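PlaB phospholipase (Legionella pneumophila, PDB 6ZTI) probably hydrolyses phospholipids as an alpha/beta hydrolase virulence enzyme, and binds NAD(H), which drives formation of a tetramer that controls its activity. Local coordinates at residues Gly33-Trp38 with Ile289-Cys294; Ile97-Gly102 with Ile271-Ser276; Pro131-Ser136 with Ser192-Gly197; Val221-Thr226 with Phe258-Gly263; Ala280-Ala283 with Thr287-Trp290. One frame throughout, in Å; residues are numbered along the deposited sequence. Where two conformers were deposited one is given.

All five contacts lie in or beside the six-stranded parallel sheet of the alpha/beta hydrolase domain, away from the thio-NAD pockets. Contacts 1 and 5 share Ile289 and Trp290 of helix 286-296, and their centres are 6 Å apart. Contact 2 packs next to contact 1, where Leu35 CD2 lies 4.0 Å from Ile274 CD1. It also meets contact 5 through a probable hydrogen bond of 2.6 Å between Ile273 O and Thr287 OG1. Contacts 3 and 4 have centres 7 Å apart and use neighbouring strands, with a probable bond of 2.7 Å from Leu261 N to Thr196 O. Contact 2 contains the likely nucleophile elbow, and its centre is 10 Å from that of contact 3.

Contact 1. Residues Gly33-Trp38 with Ile289-Cys294; sequences GELPQW and IWILRC
Leu35 and Ile291 meet tip to tip between helices 35-44 and 286-296. The closest pair is Leu35 CD2 and Ile291 CD1 at 3.5 Å, tighter than usual for two methyl groups. With chi1 at 178° the leucine extends across to the other helix, and CD2 does the touching. Ile291 uses the end of its longer branch. The second apolar pair is looser. Trp38 CH2, at the far end of the indole, lies 4.2 Å from Leu292 CD2. The two side chains cross at about a right angle, and the methyl comes obliquely to the ring. The backbones stay well apart, with the CA atoms of Leu35 and Ile291 9.8 Å from each other. The helices are therefore joined by side chains alone here.

No hydrogen bond joins the two segments. The polar groups that are bonded find partners within their helix or elsewhere. Glu34 is the N-cap of its helix, and its O accepts the bond from Trp38 N at 3.0 Å. Its OE1 is bonded to Met279 N. On the other helix, Arg293 makes a salt bridge with Glu309.

Gln37 packs on Leu474 of a second subunit. Beneath the contact, Ile291 rests on Ile127 and Leu129 of strand 123-129, while Cys294 reaches Phe193 of strand 191-197. The pair is thus two neighbouring helices packed on one face of the central sheet. By topology they probably correspond to helices A and F of the alpha/beta hydrolase fold.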
# COMPACT_ATOMS: atom_id res chain seq x y z
N GLY B 33 -28.02 -18.96 24.73
CA GLY B 33 -29.25 -18.75 25.47
C GLY B 33 -29.44 -19.91 26.43
O GLY B 33 -28.48 -20.52 26.89
N GLU B 34 -30.70 -20.23 26.71
CA GLU B 34 -31.03 -21.41 27.50
C GLU B 34 -31.53 -22.57 26.64
O GLU B 34 -32.08 -23.54 27.18
CB GLU B 34 -32.07 -21.03 28.57
CG GLU B 34 -31.55 -19.98 29.55
CD GLU B 34 -32.48 -19.72 30.74
OE1 GLU B 34 -33.72 -19.75 30.58
OE2 GLU B 34 -31.96 -19.48 31.85
N LEU B 35 -31.29 -22.53 25.33
CA LEU B 35 -31.75 -23.61 24.46
C LEU B 35 -31.14 -24.96 24.79
O LEU B 35 -31.86 -25.97 24.69
CB LEU B 35 -31.49 -23.24 23.00
CG LEU B 35 -31.90 -24.32 21.99
CD1 LEU B 35 -33.39 -24.60 22.15
CD2 LEU B 35 -31.56 -23.94 20.57
N PRO B 36 -29.85 -25.07 25.15
CA PRO B 36 -29.32 -26.40 25.54
C PRO B 36 -30.05 -27.02 26.72
O PRO B 36 -30.44 -28.20 26.66
CB PRO B 36 -27.85 -26.10 25.86
CG PRO B 36 -27.53 -24.88 25.05
CD PRO B 36 -28.79 -24.06 25.09
N GLN B 37 -30.24 -26.27 27.80
CA GLN B 37 -31.00 -26.78 28.94
C GLN B 37 -32.43 -27.14 28.54
O GLN B 37 -32.99 -28.12 29.04
CB GLN B 37 -31.01 -25.74 30.07
CG GLN B 37 -29.66 -25.60 30.78
CD GLN B 37 -29.30 -24.16 31.18
OE1 GLN B 37 -29.90 -23.19 30.70
NE2 GLN B 37 -28.31 -24.03 32.05
N TRP B 38 -33.03 -26.38 27.62
CA TRP B 38 -34.40 -26.67 27.21
C TRP B 38 -34.48 -27.96 26.40
O TRP B 38 -35.41 -28.75 26.60
CB TRP B 38 -34.97 -25.50 26.41
CG TRP B 38 -36.42 -25.67 26.05
CD1 TRP B 38 -37.49 -25.50 26.87
CD2 TRP B 38 -36.96 -26.04 24.77
NE1 TRP B 38 -38.66 -25.74 26.18
CE2 TRP B 38 -38.36 -26.08 24.89
CE3 TRP B 38 -36.38 -26.35 23.53
CZ2 TRP B 38 -39.19 -26.41 23.83
CZ3 TRP B 38 -37.21 -26.68 22.48
CH2 TRP B 38 -38.60 -26.70 22.64
N ILE B 289 -39.05 -23.98 18.56
CA ILE B 289 -40.11 -24.83 18.00
C ILE B 289 -39.65 -25.48 16.71
O ILE B 289 -39.92 -26.67 16.48
CB ILE B 289 -41.39 -24.00 17.80
CG1 ILE B 289 -42.05 -23.67 19.15
CG2 ILE B 289 -42.37 -24.75 16.88
CD1 ILE B 289 -42.97 -22.47 19.10
N TRP B 290 -38.97 -24.73 15.85
CA TRP B 290 -38.60 -25.31 14.56
C TRP B 290 -37.33 -26.14 14.65
O TRP B 290 -37.16 -27.07 13.85
CB TRP B 290 -38.47 -24.21 13.51
CG TRP B 290 -39.83 -23.77 13.09
CD1 TRP B 290 -40.46 -22.62 13.45
CD2 TRP B 290 -40.75 -24.50 12.28
NE1 TRP B 290 -41.72 -22.57 12.89
CE2 TRP B 290 -41.92 -23.72 12.17
CE3 TRP B 290 -40.70 -25.73 11.62
CZ2 TRP B 290 -43.02 -24.13 11.43
CZ3 TRP B 290 -41.79 -26.14 10.90
CH2 TRP B 290 -42.94 -25.34 10.80
N ILE B 291 -36.44 -25.86 15.62
CA ILE B 291 -35.31 -26.75 15.85
C ILE B 291 -35.80 -28.13 16.25
O ILE B 291 -35.26 -29.15 15.79
CB ILE B 291 -34.36 -26.17 16.92
CG1 ILE B 291 -33.48 -25.10 16.30
CG2 ILE B 291 -33.50 -27.27 17.54
CD1 ILE B 291 -32.60 -24.35 17.26
N LEU B 292 -36.81 -28.20 17.12
CA LEU B 292 -37.32 -29.49 17.58
C LEU B 292 -37.89 -30.29 16.43
O LEU B 292 -37.69 -31.51 16.34
CB LEU B 292 -38.38 -29.27 18.66
CG LEU B 292 -38.93 -30.48 19.41
CD1 LEU B 292 -37.80 -31.28 20.06
CD2 LEU B 292 -39.92 -30.04 20.47
N ARG B 293 -38.60 -29.63 15.51
CA ARG B 293 -39.10 -30.30 14.32
C ARG B 293 -37.95 -30.84 13.47
O ARG B 293 -37.99 -31.98 13.01
CB ARG B 293 -39.95 -29.32 13.50
CG ARG B 293 -41.33 -29.03 14.06
CD ARG B 293 -42.23 -30.27 14.00
NE ARG B 293 -42.28 -30.89 12.68
CZ ARG B 293 -43.10 -30.52 11.69
NH1 ARG B 293 -43.95 -29.51 11.86
NH2 ARG B 293 -43.06 -31.15 10.53
N CYS B 294 -36.92 -30.01 13.25
CA CYS B 294 -35.79 -30.42 12.42
C CYS B 294 -35.09 -31.64 13.02
O CYS B 294 -34.79 -32.61 12.31
CB CYS B 294 -34.80 -29.25 12.26
SG CYS B 294 -35.43 -27.82 11.29

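Contact 2. Residues Ile97-Gly102 with Ile271-Ser276; sequences ITHSTG and IGIIRS
His99, on which Ile273 and Ile274 close, ends strand 93-99 and begins a sharp strand-turn-helix. By topology and sequence this is probably the nucleophile elbow of an alpha/beta hydrolase. Earlier in the strand, Ile97 pairs by backbone bonds with strand 16-21, and Thr98 pairs with strand 123-129. Strand 93-99 is thus held between these two, inside the sheet.

The imidazole of His99 carries the contact. A chi1 of -180° extends the ring toward the loop 271-276. Ile274 CG2 lies over one face, 4.1 Å from the ring centroid and 16° off the normal, a CH-pi contact. The opposite face has Ser100 CB above it, toward the rim. Ile273 CG2 approaches obliquely, 3.5 Å from His99 NE2, an atom hydrogen-bonded outside these segments. A bound glycerol, probably from the crystallisation liquor, lies about 4 Å from the His99 side chain.

Ser100 follows with a positive phi of 55°, as expected of the nucleophile in such an elbow. Its OG makes a weak hydrogen bond with His266 NE2, consistent with a serine-histidine pair of a catalytic triad. The type II' turn His99-Gly102 is closed by Gly102 N bonding to His99 O at 3.0 Å.

The facing loop holds its own turn. Gly272 O accepts from Ser276 N at 3.2 Å and from Ser276 OG at 2.7 Å, and these donors come from opposite faces of the carbonyl plane.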
# COMPACT_ATOMS: atom_id res chain seq x y z
N ILE B 97 -26.08 -27.86 16.00
CA ILE B 97 -26.87 -26.64 15.95
C ILE B 97 -25.86 -25.50 15.96
O ILE B 97 -25.14 -25.31 16.95
CB ILE B 97 -27.85 -26.55 17.12
CG1 ILE B 97 -28.83 -27.73 17.09
CG2 ILE B 97 -28.58 -25.24 17.08
CD1 ILE B 97 -29.61 -27.92 18.39
N THR B 98 -25.78 -24.76 14.86
CA THR B 98 -24.77 -23.74 14.68
C THR B 98 -25.41 -22.37 14.58
O THR B 98 -26.59 -22.23 14.26
CB THR B 98 -23.95 -24.02 13.40
OG1 THR B 98 -24.73 -23.66 12.26
CG2 THR B 98 -23.56 -25.51 13.29
N HIS B 99 -24.61 -21.34 14.87
CA HIS B 99 -25.02 -19.96 14.74
C HIS B 99 -23.91 -19.21 14.02
O HIS B 99 -22.72 -19.43 14.27
CB HIS B 99 -25.31 -19.31 16.11
CG HIS B 99 -25.75 -17.88 16.04
ND1 HIS B 99 -25.08 -16.86 16.68
CD2 HIS B 99 -26.80 -17.30 15.41
CE1 HIS B 99 -25.68 -15.71 16.44
NE2 HIS B 99 -26.74 -15.95 15.68
N SER B 100 -24.31 -18.36 13.08
CA SER B 100 -23.40 -17.46 12.38
C SER B 100 -22.27 -18.26 11.74
O SER B 100 -22.53 -19.13 10.91
CB SER B 100 -22.97 -16.38 13.38
OG SER B 100 -22.12 -15.43 12.78
N THR B 101 -21.01 -17.98 12.09
CA THR B 101 -19.89 -18.62 11.43
C THR B 101 -19.84 -20.12 11.68
O THR B 101 -19.21 -20.85 10.90
CB THR B 101 -18.57 -17.99 11.89
OG1 THR B 101 -18.73 -16.58 12.00
CG2 THR B 101 -17.46 -18.28 10.89
N GLY B 102 -20.47 -20.60 12.75
CA GLY B 102 -20.45 -22.03 13.02
C GLY B 102 -20.97 -22.87 11.86
O GLY B 102 -20.54 -24.02 11.68
N ILE B 271 -34.16 -10.20 20.93
CA ILE B 271 -34.74 -10.97 19.83
C ILE B 271 -33.69 -11.72 19.02
O ILE B 271 -33.93 -12.07 17.86
CB ILE B 271 -35.57 -10.05 18.92
CG1 ILE B 271 -34.70 -8.90 18.39
CG2 ILE B 271 -36.76 -9.48 19.66
CD1 ILE B 271 -35.25 -8.29 17.12
N GLY B 272 -32.53 -11.97 19.61
CA GLY B 272 -31.52 -12.76 18.93
C GLY B 272 -32.02 -14.15 18.61
O GLY B 272 -32.66 -14.81 19.43
N ILE B 273 -31.68 -14.63 17.40
CA ILE B 273 -32.27 -15.87 16.90
C ILE B 273 -32.06 -17.04 17.87
O ILE B 273 -32.93 -17.91 17.98
CB ILE B 273 -31.73 -16.20 15.50
CG1 ILE B 273 -32.41 -17.46 14.94
CG2 ILE B 273 -30.23 -16.37 15.52
CD1 ILE B 273 -32.32 -17.59 13.42
N ILE B 274 -30.92 -17.09 18.58
CA ILE B 274 -30.75 -18.12 19.61
C ILE B 274 -30.53 -17.49 20.98
O ILE B 274 -30.94 -18.04 22.00
CB ILE B 274 -29.61 -19.11 19.25
CG1 ILE B 274 -29.49 -20.21 20.31
CG2 ILE B 274 -28.29 -18.39 19.06
CD1 ILE B 274 -28.51 -21.35 19.98
N ARG B 275 -29.91 -16.30 21.02
CA ARG B 275 -29.59 -15.68 22.30
C ARG B 275 -30.83 -15.38 23.13
O ARG B 275 -30.76 -15.40 24.37
CB ARG B 275 -28.80 -14.39 22.06
CG ARG B 275 -28.31 -13.72 23.35
CD ARG B 275 -27.19 -14.53 24.01
NE ARG B 275 -26.62 -13.86 25.18
CZ ARG B 275 -27.09 -14.00 26.41
NH1 ARG B 275 -28.15 -14.77 26.65
NH2 ARG B 275 -26.50 -13.35 27.41
N SER B 276 -31.96 -15.09 22.49
CA SER B 276 -33.17 -14.67 23.20
C SER B 276 -33.98 -15.83 23.77
O SER B 276 -34.97 -15.58 24.47
CB SER B 276 -34.05 -13.83 22.26
OG SER B 276 -34.65 -14.62 21.26

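Contact 3. Residues Pro131-Ser136 with Ser192-Gly197; sequences PANHGS and SFVLTG
Pro131 and Val194 bring the two backbones nearest, with their CA atoms 7.4 Å apart, where the loop after strand 123-129 passes strand 191-197. The loop is tightly folded. Ala132 is the centre of an inverse gamma turn, whose bond from Asn133 N to Pro131 O is weak. A type I turn from Ala132 to Gly135 follows, and Gly135 N bonds to Ala132 O at 3.1 Å.

The side-chain contact is mainly between the proline ring and the valine. Val194 CG1 is 3.9 Å from Pro131 CD and 4.0 Å from Pro131 CG. This branch is anti to the backbone N (chi1 169°), which sets it against the proline. The other branch, CG2, faces the amide of Asn133, with ND2 at 4.2 Å. Pro131 CD also lies 4.1 Å from Leu195 O.

The Asn133 amide has polar partners on both atoms. OD1 accepts from Arg107 NE, and ND2 donates to Thr226 O. These two bonds should fix the rotation of the amide and satisfy its polar ends in a buried place.

Strand 191-197 pairs with strand 123-129 through Phe193. It pairs with strand 257-261 through Val194 on its other edge. Helix 223-226 covers the Val194 side of the strand, where Thr226 touches Pro131, Val194 and Thr196. On the Leu195 side lies Trp290 of helix 286-296.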
# COMPACT_ATOMS: atom_id res chain seq x y z
N PRO B 131 -26.65 -18.55 9.34
CA PRO B 131 -25.26 -18.80 8.92
C PRO B 131 -24.80 -17.82 7.86
O PRO B 131 -25.56 -17.48 6.95
CB PRO B 131 -25.32 -20.21 8.34
CG PRO B 131 -26.69 -20.24 7.74
CD PRO B 131 -27.58 -19.50 8.71
N ALA B 132 -23.53 -17.41 7.95
CA ALA B 132 -22.92 -16.51 6.97
C ALA B 132 -22.35 -17.32 5.80
O ALA B 132 -21.17 -17.23 5.45
CB ALA B 132 -21.86 -15.64 7.62
N ASN B 133 -23.22 -18.12 5.18
CA ASN B 133 -22.76 -19.09 4.20
C ASN B 133 -22.19 -18.44 2.95
O ASN B 133 -21.31 -19.01 2.32
CB ASN B 133 -23.88 -20.05 3.84
CG ASN B 133 -24.07 -21.12 4.90
OD1 ASN B 133 -23.11 -21.68 5.43
ND2 ASN B 133 -25.32 -21.40 5.23
N HIS B 134 -22.69 -17.26 2.58
CA HIS B 134 -22.12 -16.52 1.46
C HIS B 134 -21.47 -15.22 1.92
O HIS B 134 -21.28 -14.30 1.12
CB HIS B 134 -23.19 -16.24 0.40
CG HIS B 134 -23.80 -17.48 -0.17
ND1 HIS B 134 -23.25 -18.17 -1.23
CD2 HIS B 134 -24.92 -18.16 0.18
CE1 HIS B 134 -24.01 -19.22 -1.51
NE2 HIS B 134 -25.03 -19.23 -0.67
N GLY B 135 -21.14 -15.11 3.21
CA GLY B 135 -20.38 -13.99 3.74
C GLY B 135 -21.25 -12.98 4.46
O GLY B 135 -22.48 -13.07 4.51
N SER B 136 -20.57 -11.99 5.04
CA SER B 136 -21.19 -10.88 5.75
C SER B 136 -20.63 -9.57 5.22
O SER B 136 -19.41 -9.40 5.15
CB SER B 136 -20.93 -10.95 7.26
OG SER B 136 -21.26 -9.71 7.88
N SER B 192 -30.01 -31.45 6.54
CA SER B 192 -29.47 -30.11 6.69
C SER B 192 -30.57 -29.06 6.60
O SER B 192 -31.49 -29.18 5.78
CB SER B 192 -28.42 -29.87 5.61
OG SER B 192 -27.74 -28.66 5.87
N PHE B 193 -30.46 -28.02 7.43
CA PHE B 193 -31.48 -26.97 7.49
C PHE B 193 -30.82 -25.62 7.72
O PHE B 193 -29.83 -25.51 8.44
CB PHE B 193 -32.48 -27.21 8.64
CG PHE B 193 -32.92 -28.63 8.79
CD1 PHE B 193 -32.07 -29.58 9.34
CD2 PHE B 193 -34.20 -29.02 8.42
CE1 PHE B 193 -32.48 -30.89 9.49
CE2 PHE B 193 -34.62 -30.34 8.58
CZ PHE B 193 -33.76 -31.27 9.11
N VAL B 194 -31.42 -24.58 7.14
CA VAL B 194 -31.05 -23.20 7.41
C VAL B 194 -32.26 -22.48 7.99
O VAL B 194 -33.34 -22.50 7.39
CB VAL B 194 -30.53 -22.48 6.16
CG1 VAL B 194 -30.41 -20.97 6.44
CG2 VAL B 194 -29.18 -23.10 5.72
N LEU B 195 -32.09 -21.89 9.15
CA LEU B 195 -33.10 -21.01 9.72
C LEU B 195 -32.49 -19.65 9.94
O LEU B 195 -31.35 -19.54 10.38
CB LEU B 195 -33.64 -21.58 11.03
CG LEU B 195 -34.25 -22.99 10.99
CD1 LEU B 195 -34.58 -23.48 12.40
CD2 LEU B 195 -35.49 -23.03 10.15
N THR B 196 -33.23 -18.60 9.60
CA THR B 196 -32.73 -17.26 9.91
C THR B 196 -33.91 -16.32 10.08
O THR B 196 -35.07 -16.69 9.90
CB THR B 196 -31.78 -16.77 8.82
OG1 THR B 196 -31.06 -15.62 9.30
CG2 THR B 196 -32.55 -16.42 7.61
N GLY B 197 -33.59 -15.09 10.48
CA GLY B 197 -34.58 -14.06 10.63
C GLY B 197 -34.14 -12.84 9.84
O GLY B 197 -33.02 -12.78 9.33

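Contact 4. Residues Val221-Thr226 with Phe258-Gly263; sequences VRVAAT and FGVLPG
Val223 O is gripped by two donors from Thr226, whose hydroxyl also lies at the edge of the Phe258 ring. Thr226 OG1 bonds to it at 2.8 Å, in the carbonyl plane and on a lone pair. Thr226 N reaches the same oxygen at 3.0 Å. A chi1 of 71° sets OG1 between the backbone N and carbonyl carbon, toward this oxygen.

Across the contact, Thr226 OG1 lies 3.4 Å from Phe258 CE1, at the ring edge and near its plane. Val223 CG1 is at the same edge, 3.6 Å from Phe258 CZ. That methyl also meets Val260 CG2 at 3.6 Å. The two valines cross at about a right angle.

Phe258 and Val260 sit on strand 257-261, outermost in the parallel sheet within this chain. The weakly bonded helix 223-226 packs against it. The strand's Gly259 is bonded to Val194 and Thr196 of strand 191-197, and Thr226 touches both as well.

No hydrogen bond crosses between the segments. The hydroxyl donates back to its own turn, and its oxygen faces the ring edge. The slightly positive C-H groups there would probably suit it, so the contact is mainly apolar, perhaps with a mild electrostatic component.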
# COMPACT_ATOMS: atom_id res chain seq x y z
N VAL B 221 -26.16 -10.76 8.78
CA VAL B 221 -26.18 -11.63 7.60
C VAL B 221 -27.44 -11.35 6.81
O VAL B 221 -28.54 -11.29 7.37
CB VAL B 221 -26.09 -13.12 7.98
CG1 VAL B 221 -24.70 -13.45 8.48
CG2 VAL B 221 -27.13 -13.48 9.03
N ARG B 222 -27.28 -11.20 5.50
CA ARG B 222 -28.42 -11.05 4.63
C ARG B 222 -29.13 -12.39 4.49
O ARG B 222 -28.49 -13.44 4.42
CB ARG B 222 -27.95 -10.55 3.26
CG ARG B 222 -27.19 -9.23 3.34
CD ARG B 222 -26.36 -8.98 2.12
NE ARG B 222 -26.00 -7.57 2.00
CZ ARG B 222 -25.14 -7.07 1.12
NH1 ARG B 222 -24.51 -7.87 0.26
NH2 ARG B 222 -24.89 -5.76 1.09
N VAL B 223 -30.47 -12.36 4.47
CA VAL B 223 -31.23 -13.60 4.27
C VAL B 223 -30.65 -14.37 3.09
O VAL B 223 -30.45 -15.59 3.16
CB VAL B 223 -32.72 -13.29 4.05
CG1 VAL B 223 -33.50 -14.57 3.73
CG2 VAL B 223 -33.33 -12.59 5.25
N ALA B 224 -30.42 -13.69 1.98
CA ALA B 224 -29.95 -14.38 0.80
C ALA B 224 -28.57 -15.00 1.02
O ALA B 224 -28.25 -16.02 0.41
CB ALA B 224 -29.90 -13.44 -0.40
N ALA B 225 -27.75 -14.41 1.89
CA ALA B 225 -26.44 -14.99 2.16
C ALA B 225 -26.49 -16.18 3.11
O ALA B 225 -25.44 -16.81 3.33
CB ALA B 225 -25.49 -13.95 2.74
N THR B 226 -27.65 -16.50 3.69
CA THR B 226 -27.73 -17.70 4.52
C THR B 226 -28.14 -18.93 3.72
O THR B 226 -27.85 -20.06 4.15
CB THR B 226 -28.75 -17.54 5.67
OG1 THR B 226 -30.09 -17.53 5.15
CG2 THR B 226 -28.51 -16.29 6.48
N PHE B 258 -35.21 -24.38 4.21
CA PHE B 258 -34.88 -22.97 4.37
C PHE B 258 -36.10 -22.25 4.92
O PHE B 258 -37.16 -22.26 4.30
CB PHE B 258 -34.45 -22.35 3.04
CG PHE B 258 -34.19 -20.87 3.12
CD1 PHE B 258 -33.11 -20.39 3.83
CD2 PHE B 258 -35.03 -19.96 2.49
CE1 PHE B 258 -32.87 -19.04 3.92
CE2 PHE B 258 -34.79 -18.62 2.57
CZ PHE B 258 -33.70 -18.15 3.29
N GLY B 259 -35.93 -21.62 6.07
CA GLY B 259 -37.00 -20.88 6.69
C GLY B 259 -36.52 -19.54 7.18
O GLY B 259 -35.45 -19.43 7.78
N VAL B 260 -37.32 -18.51 6.92
CA VAL B 260 -37.14 -17.19 7.50
C VAL B 260 -38.18 -17.06 8.61
O VAL B 260 -39.38 -16.98 8.35
CB VAL B 260 -37.29 -16.07 6.46
CG1 VAL B 260 -37.09 -14.71 7.08
CG2 VAL B 260 -36.29 -16.26 5.29
N LEU B 261 -37.73 -17.09 9.82
CA LEU B 261 -38.59 -17.08 11.00
C LEU B 261 -38.95 -15.65 11.40
O LEU B 261 -38.17 -14.72 11.18
CB LEU B 261 -37.89 -17.76 12.17
CG LEU B 261 -37.41 -19.19 11.93
CD1 LEU B 261 -36.82 -19.79 13.23
CD2 LEU B 261 -38.55 -20.05 11.42
N PRO B 262 -40.12 -15.45 12.02
CA PRO B 262 -40.57 -14.09 12.33
C PRO B 262 -39.97 -13.50 13.59
O PRO B 262 -39.86 -14.16 14.63
CB PRO B 262 -42.09 -14.27 12.50
CG PRO B 262 -42.21 -15.64 13.08
CD PRO B 262 -41.15 -16.45 12.35
N GLY B 263 -39.61 -12.22 13.50
CA GLY B 263 -39.32 -11.39 14.66
C GLY B 263 -37.96 -11.58 15.27
O GLY B 263 -37.76 -11.24 16.44

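Contact 5. Residues Ala280-Ala283 with Thr287-Trp290; sequences ANAA and TAIW
Ala282 and Ala288 lie with their CA atoms 5.8 Å apart, and those of Ala283 and Ile289 are 6.7 Å apart. Three residues separate the segments, and the chain turns between them to enter helix 286-296.

Small groups let the two approach. Ala282 O is 3.5 Å from Ala288 CB, and the CB atoms of these two alanines are 4.2 Å from each other. Next along, the carbonyl of Ala283 faces the Ile289 side chain. Ala283 O is 3.2 Å from Ile289 CD1 and 3.5 Å from Ile289 CG1, close packing and not a bond. This branch of the isoleucine lies beside its own backbone N (chi1 -72°), which brings its end back toward the preceding turn.

The arrangement is the entry to helix 286-296 of the alpha/beta hydrolase domain, which packs on the loop that precedes it. Trp38 of helix 35-44 touches both Ala282 and Ala288, so the indole lies against the buried part of the contact. Ala283 and Ile289 lie on the exposed part.

Asn281 ties the loop to itself: OD1 accepts from Thr278 N and ND2 donates to Ser276 O. Where the helix starts, Thr287 N is bonded to ND1 of His285, just before the helix.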
# COMPACT_ATOMS: atom_id res chain seq x y z
N ALA B 280 -38.45 -20.00 29.83
CA ALA B 280 -39.82 -19.54 30.02
C ALA B 280 -40.51 -19.24 28.70
O ALA B 280 -41.73 -19.43 28.59
CB ALA B 280 -39.82 -18.31 30.92
N ASN B 281 -39.77 -18.79 27.70
CA ASN B 281 -40.36 -18.45 26.42
C ASN B 281 -40.14 -19.52 25.35
O ASN B 281 -40.73 -19.41 24.28
CB ASN B 281 -39.84 -17.09 25.93
CG ASN B 281 -38.40 -17.14 25.40
OD1 ASN B 281 -37.89 -18.19 24.99
ND2 ASN B 281 -37.75 -15.98 25.37
N ALA B 282 -39.34 -20.56 25.63
CA ALA B 282 -38.95 -21.48 24.57
C ALA B 282 -40.16 -22.13 23.91
O ALA B 282 -40.21 -22.25 22.68
CB ALA B 282 -38.02 -22.56 25.13
N ALA B 283 -41.15 -22.56 24.70
CA ALA B 283 -42.30 -23.25 24.12
C ALA B 283 -42.98 -22.43 23.04
O ALA B 283 -43.65 -23.00 22.17
CB ALA B 283 -43.30 -23.61 25.22
N THR B 287 -37.53 -20.18 17.02
CA THR B 287 -36.31 -20.96 16.83
C THR B 287 -36.41 -22.31 17.53
O THR B 287 -36.12 -23.35 16.94
CB THR B 287 -35.10 -20.19 17.38
OG1 THR B 287 -35.06 -18.88 16.81
CG2 THR B 287 -33.81 -20.92 17.03
N ALA B 288 -36.80 -22.31 18.80
CA ALA B 288 -36.88 -23.55 19.56
C ALA B 288 -37.89 -24.51 18.95
O ALA B 288 -37.62 -25.71 18.82
CB ALA B 288 -37.24 -23.24 21.01
N ILE B 289 -39.05 -23.98 18.56
CA ILE B 289 -40.11 -24.83 18.00
C ILE B 289 -39.65 -25.48 16.71
O ILE B 289 -39.92 -26.67 16.48
CB ILE B 289 -41.39 -24.00 17.80
CG1 ILE B 289 -42.05 -23.67 19.15
CG2 ILE B 289 -42.37 -24.75 16.88
CD1 ILE B 289 -42.97 -22.47 19.10
N TRP B 290 -38.97 -24.73 15.85
CA TRP B 290 -38.60 -25.31 14.56
C TRP B 290 -37.33 -26.14 14.65
O TRP B 290 -37.16 -27.07 13.85
CB TRP B 290 -38.47 -24.21 13.51
CG TRP B 290 -39.83 -23.77 13.09
CD1 TRP B 290 -40.46 -22.62 13.45
CD2 TRP B 290 -40.75 -24.50 12.28
NE1 TRP B 290 -41.72 -22.57 12.89
CE2 TRP B 290 -41.92 -23.72 12.17
CE3 TRP B 290 -40.70 -25.73 11.62
CZ2 TRP B 290 -43.02 -24.13 11.43
CZ3 TRP B 290 -41.79 -26.14 10.90
CH2 TRP B 290 -42.94 -25.34 10.80